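Local coordinates for protein xyloglucan-specific endo-beta-1,4-glucanase BoGH5A (Bacteroides ovatus, PDB 3ZMR) that hydrolyses internal beta-1,4-glucosidic linkages in the backbone of xyloglucan, with retention of the beta configuration, to release xyloglucan oligosaccharides, at residues S119-A124 against G208-I213; V170-V175 against I393-P398; H336-D339 against F343-M346; Y436-A439 against K444-D447. All blocks are in the same frame, centred on the assembly; numbering follows the deposited sequence.

Interaction 1. Residues S119-A124 against G208-I213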
loop_
_atom_site.group_PDB
_atom_site.type_symbol
_atom_site.label_atom_id
_atom_site.label_comp_id
_atom_site.label_asym_id
_atom_site.label_seq_id
_atom_site.Cartn_x
_atom_site.Cartn_y
_atom_site.Cartn_z
ATOM N N SER A 119 -14.917 0.546 -2.186
ATOM C CA SER A 119 -14.192 0.615 -3.466
ATOM C C SER A 119 -15.161 0.744 -4.642
ATOM O O SER A 119 -14.880 1.447 -5.608
ATOM C CB SER A 119 -13.223 -0.562 -3.648
ATOM O OG SER A 119 -13.879 -1.741 -4.020
ATOM N N ALA A 120 -16.329 0.138 -4.523
ATOM C CA ALA A 120 -17.296 0.154 -5.611
ATOM C C ALA A 120 -17.936 1.556 -5.782
ATOM O O ALA A 120 -18.471 1.874 -6.848
ATOM C CB ALA A 120 -18.368 -0.881 -5.346
ATOM N N LEU A 121 -17.850 2.390 -4.747
ATOM C CA LEU A 121 -18.339 3.780 -4.762
ATOM C C LEU A 121 -17.274 4.762 -5.254
ATOM O O LEU A 121 -17.565 5.881 -5.668
ATOM C CB LEU A 121 -18.772 4.197 -3.348
ATOM C CG LEU A 121 -19.827 3.322 -2.688
ATOM C CD1 LEU A 121 -20.138 3.846 -1.281
ATOM C CD2 LEU A 121 -21.097 3.281 -3.531
ATOM N N MET A 122 -16.032 4.326 -5.192
ATOM C CA MET A 122 -14.902 5.214 -5.478
ATOM C C MET A 122 -14.721 5.428 -6.962
ATOM O O MET A 122 -14.511 6.564 -7.400
ATOM C CB MET A 122 -13.641 4.699 -4.774
ATOM C CG MET A 122 -13.715 4.954 -3.267
ATOM S SD MET A 122 -12.483 4.201 -2.174
ATOM C CE MET A 122 -11.064 4.967 -2.866
ATOM N N LYS A 123 -14.810 4.327 -7.708
ATOM C CA LYS A 123 -14.923 4.284 -9.186
ATOM C C LYS A 123 -13.627 4.591 -9.946
ATOM O O LYS A 123 -13.023 3.702 -10.528
ATOM C CB LYS A 123 -16.064 5.165 -9.699
ATOM C CG LYS A 123 -17.440 4.557 -9.401
ATOM C CD LYS A 123 -18.578 5.536 -9.651
ATOM C CE LYS A 123 -19.646 5.405 -8.575
ATOM N NZ LYS A 123 -20.945 6.024 -8.950
ATOM N N ALA A 124 -13.278 5.867 -10.007
ATOM C CA ALA A 124 -12.050 6.304 -10.683
ATOM C C ALA A 124 -11.565 7.606 -10.113
ATOM O O ALA A 124 -12.307 8.385 -9.500
ATOM C CB ALA A 124 -12.261 6.476 -12.162
ATOM N N GLY A 208 -16.600 17.174 -2.791
ATOM C CA GLY A 208 -17.351 15.943 -2.932
ATOM C C GLY A 208 -16.502 14.740 -3.299
ATOM O O GLY A 208 -17.030 13.730 -3.736
ATOM N N LEU A 209 -15.197 14.851 -3.121
ATOM C CA LEU A 209 -14.287 13.746 -3.459
ATOM C C LEU A 209 -13.918 12.848 -2.271
ATOM O O LEU A 209 -13.840 13.312 -1.129
ATOM C CB LEU A 209 -13.001 14.345 -4.024
ATOM C CG LEU A 209 -13.158 15.150 -5.319
ATOM C CD1 LEU A 209 -11.895 15.961 -5.558
ATOM C CD2 LEU A 209 -13.431 14.191 -6.488
ATOM N N TYR A 210 -13.661 11.569 -2.548
ATOM C CA TYR A 210 -12.810 10.759 -1.673
ATOM C C TYR A 210 -11.399 11.279 -1.763
ATOM O O TYR A 210 -10.949 11.668 -2.845
ATOM C CB TYR A 210 -12.848 9.279 -2.050
ATOM C CG TYR A 210 -14.139 8.564 -1.702
ATOM C CD1 TYR A 210 -14.291 7.926 -0.489
ATOM C CD2 TYR A 210 -15.179 8.488 -2.618
ATOM C CE1 TYR A 210 -15.452 7.251 -0.170
ATOM C CE2 TYR A 210 -16.354 7.844 -2.298
ATOM C CZ TYR A 210 -16.483 7.233 -1.054
ATOM O OH TYR A 210 -17.647 6.564 -0.727
ATOM N N VAL A 211 -10.680 11.250 -0.639
ATOM C CA VAL A 211 -9.316 11.774 -0.560
ATOM C C VAL A 211 -8.403 10.728 0.052
ATOM O O VAL A 211 -8.744 10.160 1.083
ATOM C CB VAL A 211 -9.231 13.077 0.243
ATOM C CG1 VAL A 211 -7.792 13.548 0.346
ATOM C CG2 VAL A 211 -10.157 14.131 -0.401
ATOM N N ILE A 212 -7.274 10.467 -0.581
ATOM C CA ILE A 212 -6.216 9.631 -0.076
ATOM C C ILE A 212 -4.971 10.488 0.176
ATOM O O ILE A 212 -4.519 11.194 -0.745
ATOM C CB ILE A 212 -5.852 8.510 -1.071
ATOM C CG1 ILE A 212 -7.019 7.567 -1.357
ATOM C CG2 ILE A 212 -4.646 7.725 -0.571
ATOM C CD1 ILE A 212 -6.886 6.775 -2.646
ATOM N N ILE A 213 -4.431 10.474 1.389
ATOM C CA ILE A 213 -3.125 11.095 1.690
ATOM C C ILE A 213 -2.128 10.009 2.067
ATOM O O ILE A 213 -2.500 9.006 2.689
ATOM C CB ILE A 213 -3.200 12.172 2.783
ATOM C CG1 ILE A 213 -3.768 11.629 4.095
ATOM C CG2 ILE A 213 -3.998 13.365 2.271
ATOM C CD1 ILE A 213 -3.715 12.627 5.234
#

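Interaction 2. Residues V170-V175 against I393-P398. With GLC (alpha-D-glucopyranose), chain L; BGC (beta-D-glucopyranose), chain C.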
loop_
_atom_site.group_PDB
_atom_site.type_symbol
_atom_site.label_atom_id
_atom_site.label_comp_id
_atom_site.label_asym_id
_atom_site.label_seq_id
_atom_site.Cartn_x
_atom_site.Cartn_y
_atom_site.Cartn_z
ATOM N N VAL A 170 -12.444 10.285 -6.763
ATOM C CA VAL A 170 -11.325 10.106 -5.816
ATOM C C VAL A 170 -10.142 10.957 -6.243
ATOM O O VAL A 170 -9.824 11.020 -7.428
ATOM C CB VAL A 170 -10.805 8.638 -5.795
ATOM C CG1 VAL A 170 -9.708 8.444 -4.746
ATOM C CG2 VAL A 170 -11.913 7.654 -5.581
ATOM N N VAL A 171 -9.471 11.556 -5.282
ATOM C CA VAL A 171 -8.174 12.198 -5.535
ATOM C C VAL A 171 -7.148 11.607 -4.566
ATOM O O VAL A 171 -7.422 11.462 -3.363
ATOM C CB VAL A 171 -8.226 13.739 -5.451
ATOM C CG1 VAL A 171 -8.633 14.262 -4.078
ATOM C CG2 VAL A 171 -6.915 14.359 -5.895
ATOM N N ARG A 172 -6.003 11.193 -5.105
ATOM C CA ARG A 172 -4.833 10.848 -4.299
ATOM C C ARG A 172 -3.909 12.053 -4.273
ATOM O O ARG A 172 -3.599 12.643 -5.322
ATOM C CB ARG A 172 -4.123 9.627 -4.895
ATOM C CG ARG A 172 -2.855 9.192 -4.168
ATOM C CD ARG A 172 -2.400 7.850 -4.666
ATOM N NE ARG A 172 -1.178 7.300 -4.097
ATOM C CZ ARG A 172 0.034 7.404 -4.650
ATOM N NH1 ARG A 172 0.246 8.151 -5.721
ATOM N NH2 ARG A 172 1.065 6.751 -4.132
ATOM N N ILE A 173 -3.549 12.451 -3.053
ATOM C CA ILE A 173 -2.685 13.591 -2.751
ATOM C C ILE A 173 -1.409 13.036 -2.130
ATOM O O ILE A 173 -1.362 12.783 -0.919
ATOM C CB ILE A 173 -3.369 14.606 -1.822
ATOM C CG1 ILE A 173 -4.710 15.056 -2.392
ATOM C CG2 ILE A 173 -2.457 15.800 -1.558
ATOM C CD1 ILE A 173 -5.481 16.051 -1.535
ATOM N N PRO A 174 -0.359 12.805 -2.936
ATOM C CA PRO A 174 0.939 12.466 -2.359
ATOM C C PRO A 174 1.425 13.614 -1.453
ATOM O O PRO A 174 1.222 14.800 -1.793
ATOM C CB PRO A 174 1.838 12.345 -3.604
ATOM C CG PRO A 174 0.924 11.971 -4.697
ATOM C CD PRO A 174 -0.309 12.750 -4.418
ATOM N N VAL A 175 2.015 13.281 -0.315
ATOM C CA VAL A 175 2.504 14.294 0.616
ATOM C C VAL A 175 3.900 13.929 1.116
ATOM O O VAL A 175 4.201 12.770 1.441
ATOM C CB VAL A 175 1.582 14.456 1.846
ATOM C CG1 VAL A 175 1.970 15.690 2.674
ATOM C CG2 VAL A 175 0.131 14.584 1.427
ATOM N N ILE A 393 -5.279 0.872 -7.928
ATOM C CA ILE A 393 -4.146 1.137 -8.815
ATOM C C ILE A 393 -3.867 2.623 -8.624
ATOM O O ILE A 393 -4.477 3.508 -9.239
ATOM C CB ILE A 393 -4.420 0.739 -10.287
ATOM C CG1 ILE A 393 -4.754 -0.767 -10.380
ATOM C CG2 ILE A 393 -3.270 1.132 -11.226
ATOM C CD1 ILE A 393 -3.679 -1.701 -9.858
ATOM N N GLY A 394 -2.959 2.887 -7.687
ATOM C CA GLY A 394 -2.781 4.244 -7.161
ATOM C C GLY A 394 -2.179 5.238 -8.126
ATOM O O GLY A 394 -2.347 6.451 -7.942
ATOM N N GLU A 395 -1.471 4.705 -9.130
ATOM C CA GLU A 395 -0.935 5.480 -10.227
ATOM C C GLU A 395 -0.923 4.632 -11.490
ATOM O O GLU A 395 -0.540 3.472 -11.446
ATOM C CB GLU A 395 0.505 5.938 -9.966
ATOM C CG GLU A 395 0.737 6.733 -8.706
ATOM C CD GLU A 395 2.189 7.109 -8.488
ATOM O OE1 GLU A 395 2.995 7.042 -9.452
ATOM O OE2 GLU A 395 2.538 7.455 -7.317
ATOM N N TYR A 396 -1.327 5.246 -12.599
ATOM C CA TYR A 396 -1.098 4.719 -13.948
ATOM C C TYR A 396 -1.070 5.943 -14.866
ATOM O O TYR A 396 -1.607 7.000 -14.527
ATOM C CB TYR A 396 -2.173 3.682 -14.399
ATOM C CG TYR A 396 -3.453 4.348 -14.743
ATOM C CD1 TYR A 396 -4.361 4.748 -13.758
ATOM C CD2 TYR A 396 -3.783 4.650 -16.078
ATOM C CE1 TYR A 396 -5.523 5.437 -14.081
ATOM C CE2 TYR A 396 -4.906 5.372 -16.399
ATOM C CZ TYR A 396 -5.790 5.756 -15.415
ATOM O OH TYR A 396 -6.938 6.490 -15.725
ATOM N N GLY A 397 -0.538 5.773 -16.070
ATOM C CA GLY A 397 -0.688 6.769 -17.125
ATOM C C GLY A 397 0.594 7.033 -17.892
ATOM O O GLY A 397 1.695 6.905 -17.363
ATOM N N PRO A 398 0.444 7.372 -19.185
ATOM C CA PRO A 398 1.600 7.671 -20.009
ATOM C C PRO A 398 1.944 9.161 -20.061
ATOM O O PRO A 398 1.045 10.032 -20.048
ATOM C CB PRO A 398 1.130 7.209 -21.388
ATOM C CG PRO A 398 -0.328 7.543 -21.386
ATOM C CD PRO A 398 -0.805 7.380 -19.980
HETATM C C1 GLC L . 5.690 6.368 -9.242
HETATM C C2 GLC L . 6.023 7.391 -8.162
HETATM C C3 GLC L . 5.867 8.826 -8.669
HETATM C C4 GLC L . 6.701 8.947 -9.949
HETATM C C5 GLC L . 6.390 7.791 -10.912
HETATM C C6 GLC L . 7.165 7.848 -12.226
HETATM O O2 GLC L . 5.230 7.126 -7.035
HETATM O O3 GLC L . 6.208 9.794 -7.652
HETATM O O4 GLC L . 6.336 10.169 -10.529
HETATM O O5 GLC L . 6.614 6.550 -10.282
HETATM O O6 GLC L . 6.367 8.577 -13.140
HETATM C C2 BGC C . 6.099 7.248 -8.021
HETATM C C3 BGC C . 5.894 8.637 -8.646
HETATM C C4 BGC C . 6.601 8.780 -9.990
HETATM C C5 BGC C . 6.104 7.586 -10.819
HETATM C C6 BGC C . 6.663 7.637 -12.231
HETATM C C1 BGC C . 5.905 6.037 -8.945
HETATM O O2 BGC C . 5.224 7.112 -6.902
HETATM O O3 BGC C . 6.390 9.631 -7.725
HETATM O O4 BGC C . 6.326 10.089 -10.566
HETATM O O5 BGC C . 6.488 6.335 -10.215
HETATM O O6 BGC C . 8.078 7.866 -12.116
#

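Interaction 3. Residues H336-D339 against F343-M346. With BGC (beta-D-glucopyranose), chain C; GLC (alpha-D-glucopyranose), chain L.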
loop_
_atom_site.group_PDB
_atom_site.type_symbol
_atom_site.label_atom_id
_atom_site.label_comp_id
_atom_site.label_asym_id
_atom_site.label_seq_id
_atom_site.Cartn_x
_atom_site.Cartn_y
_atom_site.Cartn_z
ATOM N N HIS A 336 0.910 0.117 -8.229
ATOM C CA HIS A 336 1.003 1.070 -9.316
ATOM C C HIS A 336 1.201 0.288 -10.595
ATOM O O HIS A 336 1.655 -0.853 -10.558
ATOM C CB HIS A 336 2.135 2.077 -9.071
ATOM C CG HIS A 336 1.966 2.912 -7.845
ATOM N ND1 HIS A 336 2.963 3.707 -7.334
ATOM C CD2 HIS A 336 0.894 3.091 -7.039
ATOM C CE1 HIS A 336 2.510 4.322 -6.254
ATOM N NE2 HIS A 336 1.264 3.950 -6.047
ATOM N N TYR A 337 0.902 0.905 -11.733
ATOM C CA TYR A 337 0.951 0.152 -13.009
ATOM C C TYR A 337 1.396 1.090 -14.128
ATOM O O TYR A 337 0.662 1.990 -14.529
ATOM C CB TYR A 337 -0.402 -0.483 -13.359
ATOM C CG TYR A 337 -0.281 -1.425 -14.525
ATOM C CD1 TYR A 337 0.325 -2.671 -14.388
ATOM C CD2 TYR A 337 -0.699 -1.037 -15.793
ATOM C CE1 TYR A 337 0.479 -3.503 -15.478
ATOM C CE2 TYR A 337 -0.564 -1.862 -16.888
ATOM C CZ TYR A 337 0.027 -3.108 -16.721
ATOM O OH TYR A 337 0.180 -3.950 -17.801
ATOM N N TYR A 338 2.594 0.829 -14.619
ATOM C CA TYR A 338 3.202 1.631 -15.697
ATOM C C TYR A 338 3.745 0.781 -16.860
ATOM O O TYR A 338 4.498 1.274 -17.692
ATOM C CB TYR A 338 4.300 2.516 -15.133
ATOM C CG TYR A 338 3.833 3.689 -14.304
ATOM C CD1 TYR A 338 3.212 4.771 -14.902
ATOM C CD2 TYR A 338 4.035 3.729 -12.927
ATOM C CE1 TYR A 338 2.828 5.873 -14.157
ATOM C CE2 TYR A 338 3.660 4.824 -12.181
ATOM C CZ TYR A 338 3.067 5.906 -12.797
ATOM O OH TYR A 338 2.718 7.041 -12.095
ATOM N N ASP A 339 3.361 -0.491 -16.942
ATOM C CA ASP A 339 3.812 -1.323 -18.044
ATOM C C ASP A 339 3.065 -0.909 -19.309
ATOM O O ASP A 339 1.871 -0.637 -19.275
ATOM C CB ASP A 339 3.539 -2.824 -17.788
ATOM C CG ASP A 339 4.278 -3.384 -16.574
ATOM O OD1 ASP A 339 5.263 -2.774 -16.107
ATOM O OD2 ASP A 339 3.862 -4.484 -16.122
ATOM N N PHE A 343 7.072 2.765 -23.127
ATOM C CA PHE A 343 6.010 3.608 -23.652
ATOM C C PHE A 343 5.557 4.679 -22.638
ATOM O O PHE A 343 5.529 5.877 -22.931
ATOM C CB PHE A 343 4.809 2.756 -24.095
ATOM C CG PHE A 343 3.599 3.562 -24.486
ATOM C CD1 PHE A 343 3.574 4.311 -25.647
ATOM C CD2 PHE A 343 2.482 3.581 -23.668
ATOM C CE1 PHE A 343 2.464 5.050 -25.975
ATOM C CE2 PHE A 343 1.361 4.318 -23.994
ATOM C CZ PHE A 343 1.353 5.061 -25.145
ATOM N N THR A 344 5.241 4.246 -21.423
ATOM C CA THR A 344 4.570 5.139 -20.476
ATOM C C THR A 344 5.449 6.263 -19.934
ATOM O O THR A 344 5.055 7.422 -20.002
ATOM C CB THR A 344 3.969 4.393 -19.289
ATOM O OG1 THR A 344 5.003 3.669 -18.617
ATOM C CG2 THR A 344 2.832 3.465 -19.752
ATOM N N ILE A 345 6.590 5.920 -19.336
ATOM C CA ILE A 345 7.339 6.875 -18.515
ATOM C C ILE A 345 8.860 6.895 -18.739
ATOM O O ILE A 345 9.575 7.691 -18.126
ATOM C CB ILE A 345 7.005 6.728 -17.011
ATOM C CG1 ILE A 345 7.327 5.342 -16.516
ATOM C CG2 ILE A 345 5.533 7.070 -16.715
ATOM C CD1 ILE A 345 7.273 5.266 -14.995
ATOM N N MET A 346 9.353 6.082 -19.667
ATOM C CA MET A 346 10.800 6.138 -20.000
ATOM C C MET A 346 11.110 7.553 -20.507
ATOM O O MET A 346 10.319 8.121 -21.281
ATOM C CB MET A 346 11.145 5.131 -21.070
ATOM C CG MET A 346 12.560 5.264 -21.636
ATOM S SD MET A 346 12.962 3.970 -22.822
ATOM C CE MET A 346 13.368 2.637 -21.704
HETATM C C2 BGC C . 6.099 7.248 -8.021
HETATM C C3 BGC C . 5.894 8.637 -8.646
HETATM C C4 BGC C . 6.601 8.780 -9.990
HETATM C C5 BGC C . 6.104 7.586 -10.819
HETATM C C6 BGC C . 6.663 7.637 -12.231
HETATM C C1 BGC C . 5.905 6.037 -8.945
HETATM O O2 BGC C . 5.224 7.112 -6.902
HETATM O O3 BGC C . 6.390 9.631 -7.725
HETATM O O4 BGC C . 6.326 10.089 -10.566
HETATM O O5 BGC C . 6.488 6.335 -10.215
HETATM O O6 BGC C . 8.078 7.866 -12.116
HETATM C C1 GLC L . 5.690 6.368 -9.242
HETATM C C2 GLC L . 6.023 7.391 -8.162
HETATM C C3 GLC L . 5.867 8.826 -8.669
HETATM C C4 GLC L . 6.701 8.947 -9.949
HETATM C C5 GLC L . 6.390 7.791 -10.912
HETATM C C6 GLC L . 7.165 7.848 -12.226
HETATM O O2 GLC L . 5.230 7.126 -7.035
HETATM O O3 GLC L . 6.208 9.794 -7.652
HETATM O O4 GLC L . 6.336 10.169 -10.529
HETATM O O5 GLC L . 6.614 6.550 -10.282
HETATM O O6 GLC L . 6.367 8.577 -13.140
#

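Interaction 4. Residues Y436-A439 against K444-D447. With GLC (alpha-D-glucopyranose), chain L; BGC (beta-D-glucopyranose), chain C.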
loop_
_atom_site.group_PDB
_atom_site.type_symbol
_atom_site.label_atom_id
_atom_site.label_comp_id
_atom_site.label_asym_id
_atom_site.label_seq_id
_atom_site.Cartn_x
_atom_site.Cartn_y
_atom_site.Cartn_z
ATOM N N TYR A 436 -5.317 8.055 -12.098
ATOM C CA TYR A 436 -4.438 8.592 -13.146
ATOM C C TYR A 436 -3.343 9.481 -12.565
ATOM O O TYR A 436 -3.592 10.284 -11.689
ATOM C CB TYR A 436 -5.279 9.403 -14.141
ATOM C CG TYR A 436 -4.461 9.982 -15.284
ATOM C CD1 TYR A 436 -4.095 9.217 -16.378
ATOM C CD2 TYR A 436 -4.023 11.292 -15.229
ATOM C CE1 TYR A 436 -3.322 9.768 -17.403
ATOM C CE2 TYR A 436 -3.224 11.825 -16.215
ATOM C CZ TYR A 436 -2.895 11.066 -17.310
ATOM O OH TYR A 436 -2.099 11.563 -18.291
ATOM N N TRP A 437 -2.133 9.342 -13.101
ATOM C CA TRP A 437 -0.978 10.138 -12.681
ATOM C C TRP A 437 -0.950 11.475 -13.412
ATOM O O TRP A 437 -0.529 11.562 -14.563
ATOM C CB TRP A 437 0.348 9.385 -12.876
ATOM C CG TRP A 437 1.489 10.184 -12.335
ATOM C CD1 TRP A 437 2.479 10.788 -13.066
ATOM C CD2 TRP A 437 1.756 10.527 -10.958
ATOM N NE1 TRP A 437 3.328 11.449 -12.232
ATOM C CE2 TRP A 437 2.916 11.336 -10.942
ATOM C CE3 TRP A 437 1.131 10.249 -9.765
ATOM C CZ2 TRP A 437 3.479 11.860 -9.752
ATOM C CZ3 TRP A 437 1.681 10.764 -8.583
ATOM C CH2 TRP A 437 2.843 11.551 -8.583
ATOM N N ASP A 438 -1.416 12.509 -12.734
ATOM C CA ASP A 438 -1.367 13.904 -13.200
ATOM C C ASP A 438 -0.309 14.585 -12.370
ATOM O O ASP A 438 -0.448 14.696 -11.146
ATOM C CB ASP A 438 -2.737 14.552 -13.069
ATOM C CG ASP A 438 -2.758 16.026 -13.448
ATOM O OD1 ASP A 438 -1.815 16.764 -13.076
ATOM O OD2 ASP A 438 -3.798 16.455 -14.015
ATOM N N ALA A 439 0.755 15.042 -13.032
ATOM C CA ALA A 439 1.879 15.715 -12.341
ATOM C C ALA A 439 1.936 17.198 -12.693
ATOM O O ALA A 439 2.903 17.886 -12.352
ATOM C CB ALA A 439 3.203 15.050 -12.673
ATOM N N LYS A 444 -0.887 16.270 -17.850
ATOM C CA LYS A 444 -1.924 16.702 -16.931
ATOM C C LYS A 444 -3.331 16.670 -17.571
ATOM O O LYS A 444 -3.484 16.835 -18.807
ATOM C CB LYS A 444 -1.600 18.088 -16.368
ATOM C CG LYS A 444 -1.883 19.231 -17.335
ATOM C CD LYS A 444 -1.235 20.534 -16.877
ATOM C CE LYS A 444 -1.638 21.671 -17.807
ATOM N NZ LYS A 444 -0.955 22.942 -17.449
ATOM N N LEU A 445 -4.359 16.464 -16.733
ATOM C CA LEU A 445 -5.729 16.477 -17.222
ATOM C C LEU A 445 -6.400 17.830 -17.080
ATOM O O LEU A 445 -7.329 18.153 -17.819
ATOM C CB LEU A 445 -6.562 15.409 -16.545
ATOM C CG LEU A 445 -6.071 13.985 -16.693
ATOM C CD1 LEU A 445 -7.019 13.083 -15.915
ATOM C CD2 LEU A 445 -5.967 13.539 -18.165
ATOM N N PHE A 446 -5.902 18.611 -16.122
ATOM C CA PHE A 446 -6.515 19.897 -15.745
ATOM C C PHE A 446 -5.469 21.015 -15.677
ATOM O O PHE A 446 -4.300 20.783 -15.418
ATOM C CB PHE A 446 -7.209 19.806 -14.357
ATOM C CG PHE A 446 -8.288 18.788 -14.314
ATOM C CD1 PHE A 446 -9.576 19.102 -14.728
ATOM C CD2 PHE A 446 -8.014 17.493 -13.917
ATOM C CE1 PHE A 446 -10.560 18.129 -14.752
ATOM C CE2 PHE A 446 -9.006 16.528 -13.939
ATOM C CZ PHE A 446 -10.263 16.838 -14.388
ATOM N N ASP A 447 -5.934 22.241 -15.901
ATOM C CA ASP A 447 -5.170 23.413 -15.535
ATOM C C ASP A 447 -5.176 23.523 -14.002
ATOM O O ASP A 447 -6.240 23.622 -13.386
ATOM C CB ASP A 447 -5.780 24.672 -16.118
ATOM C CG ASP A 447 -4.852 25.825 -16.017
ATOM O OD1 ASP A 447 -4.663 26.347 -14.920
ATOM O OD2 ASP A 447 -4.271 26.198 -17.025
HETATM C C1 GLC L . 5.690 6.368 -9.242
HETATM C C2 GLC L . 6.023 7.391 -8.162
HETATM C C3 GLC L . 5.867 8.826 -8.669
HETATM C C4 GLC L . 6.701 8.947 -9.949
HETATM C C5 GLC L . 6.390 7.791 -10.912
HETATM C C6 GLC L . 7.165 7.848 -12.226
HETATM O O2 GLC L . 5.230 7.126 -7.035
HETATM O O3 GLC L . 6.208 9.794 -7.652
HETATM O O4 GLC L . 6.336 10.169 -10.529
HETATM O O5 GLC L . 6.614 6.550 -10.282
HETATM O O6 GLC L . 6.367 8.577 -13.140
HETATM C C2 BGC C . 6.099 7.248 -8.021
HETATM C C3 BGC C . 5.894 8.637 -8.646
HETATM C C4 BGC C . 6.601 8.780 -9.990
HETATM C C5 BGC C . 6.104 7.586 -10.819
HETATM C C6 BGC C . 6.663 7.637 -12.231
HETATM C C1 BGC C . 5.905 6.037 -8.945
HETATM O O2 BGC C . 5.224 7.112 -6.902
HETATM O O3 BGC C . 6.390 9.631 -7.725
HETATM O O4 BGC C . 6.326 10.089 -10.566
HETATM O O5 BGC C . 6.488 6.335 -10.215
HETATM O O6 BGC C . 8.078 7.866 -12.116
HETATM O O HOH W 1 -4.059 19.039 -13.294
#

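Interaction 1. Residues S119-A124 against G208-I213
A Met-aromatic contact joins M122, in the last turn of helix 115-122, to Y210, the first residue of strand 210-214. M122 CG stands over the middle of the Y210 ring, 3.8 Å from its centroid and only 8° off the ring normal, so this is a CH-pi contact square on one face. M122 SD lies above the same face but farther off, 4.7 Å from the centroid; the bend at chi3 (61°) beyond it only places the terminal CE. In the eight-stranded parallel barrel of the catalytic domain, this places the helix end that precedes strand 125-127 against the starts of strands 170-173 and 210-214; M122 also packs on V170. L121 meets the phenol tip of the tyrosine, with its CB 3.7 Å from Y210 OH and CD1 equally near. That hydroxyl is also hydrogen-bonded to R111 NH2, which lies outside both segments.

Interaction 2. Residues V170-V175 against I393-P398
A buried salt bridge between R172 and E395 spans the interior of the TIM barrel, from strand 170-173 to strand 391-396. The two are not sheet neighbours: strands 433-436 and 125-127 stand between them in the closed order, and the nearest CA atoms, those of R172 and G394, are 7.5 Å apart. Side chains therefore make the connection. R172 runs straight out from its strand, CG anti to the backbone N (chi1 178°), and brings NH1 to 2.9 Å from E395 OE2. The bond is moderately bent and uses the anti lone pair of OE2; the oxygen sits 21° out of the guanidinium plane, and the two flat groups are turned 55° against each other. On the way, R172 CD passes 3.6 Å from G394 O, while the carbonyl carbon of G394 lies over one face of the guanidinium. A side chain at G394 would begin close to R172 NE. N127, N261 and E334 bind the guanidinium as well, which fixes its rotation. E395 OE2 also lies 2.7 Å from O2 of the bound glucose, modelled as both anomers, and OE1 is hydrogen-bonded to Y338. An arginine bound to the inferred nucleophile on the seventh barrel strand is consistent with the active site of retaining family 5 glycosidases.

Interaction 3. Residues H336-D339 against F343-M346
Y338 and T344 are joined by a hydrogen bond from T344 OG1 to Y338 O, 2.6 Å long. The hydroxyl meets the carbonyl at a C=O...donor angle of 137°, tilted 17° from the carbonyl plane. It is put there by chi1 of 58°, which sets OG1 between the backbone N and the carbonyl carbon of T344; P340 O is a weak second neighbour of the same hydroxyl. Apolar contact comes from I345. Its CD1 lies over one face of the Y338 ring, offset toward the rim, at 4.1 Å from the centroid, and its CG2 comes within 3.7 Å of Y338 CD1. The third kind is contact with sugar: Y338 OH approaches C5 of the beta-glucose at 3.7 Å, and I345 CD1 is equally near its C6, so both residues line the glucose pocket. The tyrosine hydroxyl is hydrogen-bonded to E395, the inferred nucleophile. A leucine in place of Y338 would probably leave E395 OE1 without this mate and take away the flat surface on which I345 rests. H336, on strand 331-337 and bonded to E262 and E334, brings CE1 near O2 of the sugar. The contact thus folds the loop after strand 331-337 back on itself through the short helix 341-344, beside strand 391-396, with Y419 of helix 406-429 packing against T344.

Interaction 4. Residues Y436-A439 against K444-D447
The Y436 ring meets L445, whose CD2 lies off-centre above it, 4.2 Å from the centroid. L445 CD1 comes within 3.6 Å of Y436 CD2. W437, next along the chain, points away from 444-447, and one face of its indole carries the bound glucose: C3 of the alpha anomer stands 3.9 Å above the plane, offset toward the rim. This is the loop following the eighth strand of the TIM barrel, and the tryptophan forms a sugar platform beside E395, with NE1 hydrogen-bonded to O2 of another beta-glucose. D438 then turns back toward 444-447, its carboxylate set by CG anti to the backbone N (chi1 176°). L445 N donates to D438 OD2 at 2.8 Å in a fairly straight bond (165°) that arrives from above the carboxylate plane, 52° out of it. OD1 has partners elsewhere, R448 in a salt bridge and the backbone N of G440. With an alanine in place of D438, the buried L445 N-H would probably be left without its acceptor and R448 without its charged mate. One water donates to both segments, to D438 OD2 at 2.7 Å and to F446 O at 2.8 Å.

How the interactions relate
Interactions 1, 2 and 3 all reach the eight-stranded parallel barrel, and interaction 4 begins at the end of its last strand and continues in the loop after it. Along the chain the segments of interactions 1 and 2 alternate, interaction 3 falls between the two segments of interaction 2, and interaction 4 follows last. Interaction 1 lies away from the substrate site. Its centre is about 23 Å from that of interaction 3, yet it touches interaction 2 through probable backbone hydrogen bonds between strands 210-214 and 170-173. Centres of interactions 2, 3 and 4 are 10 to 15 Å apart; E395 is probably hydrogen-bonded to Y338 and packs on W437, which Y338 also touches, so these three contacts share one glucose site.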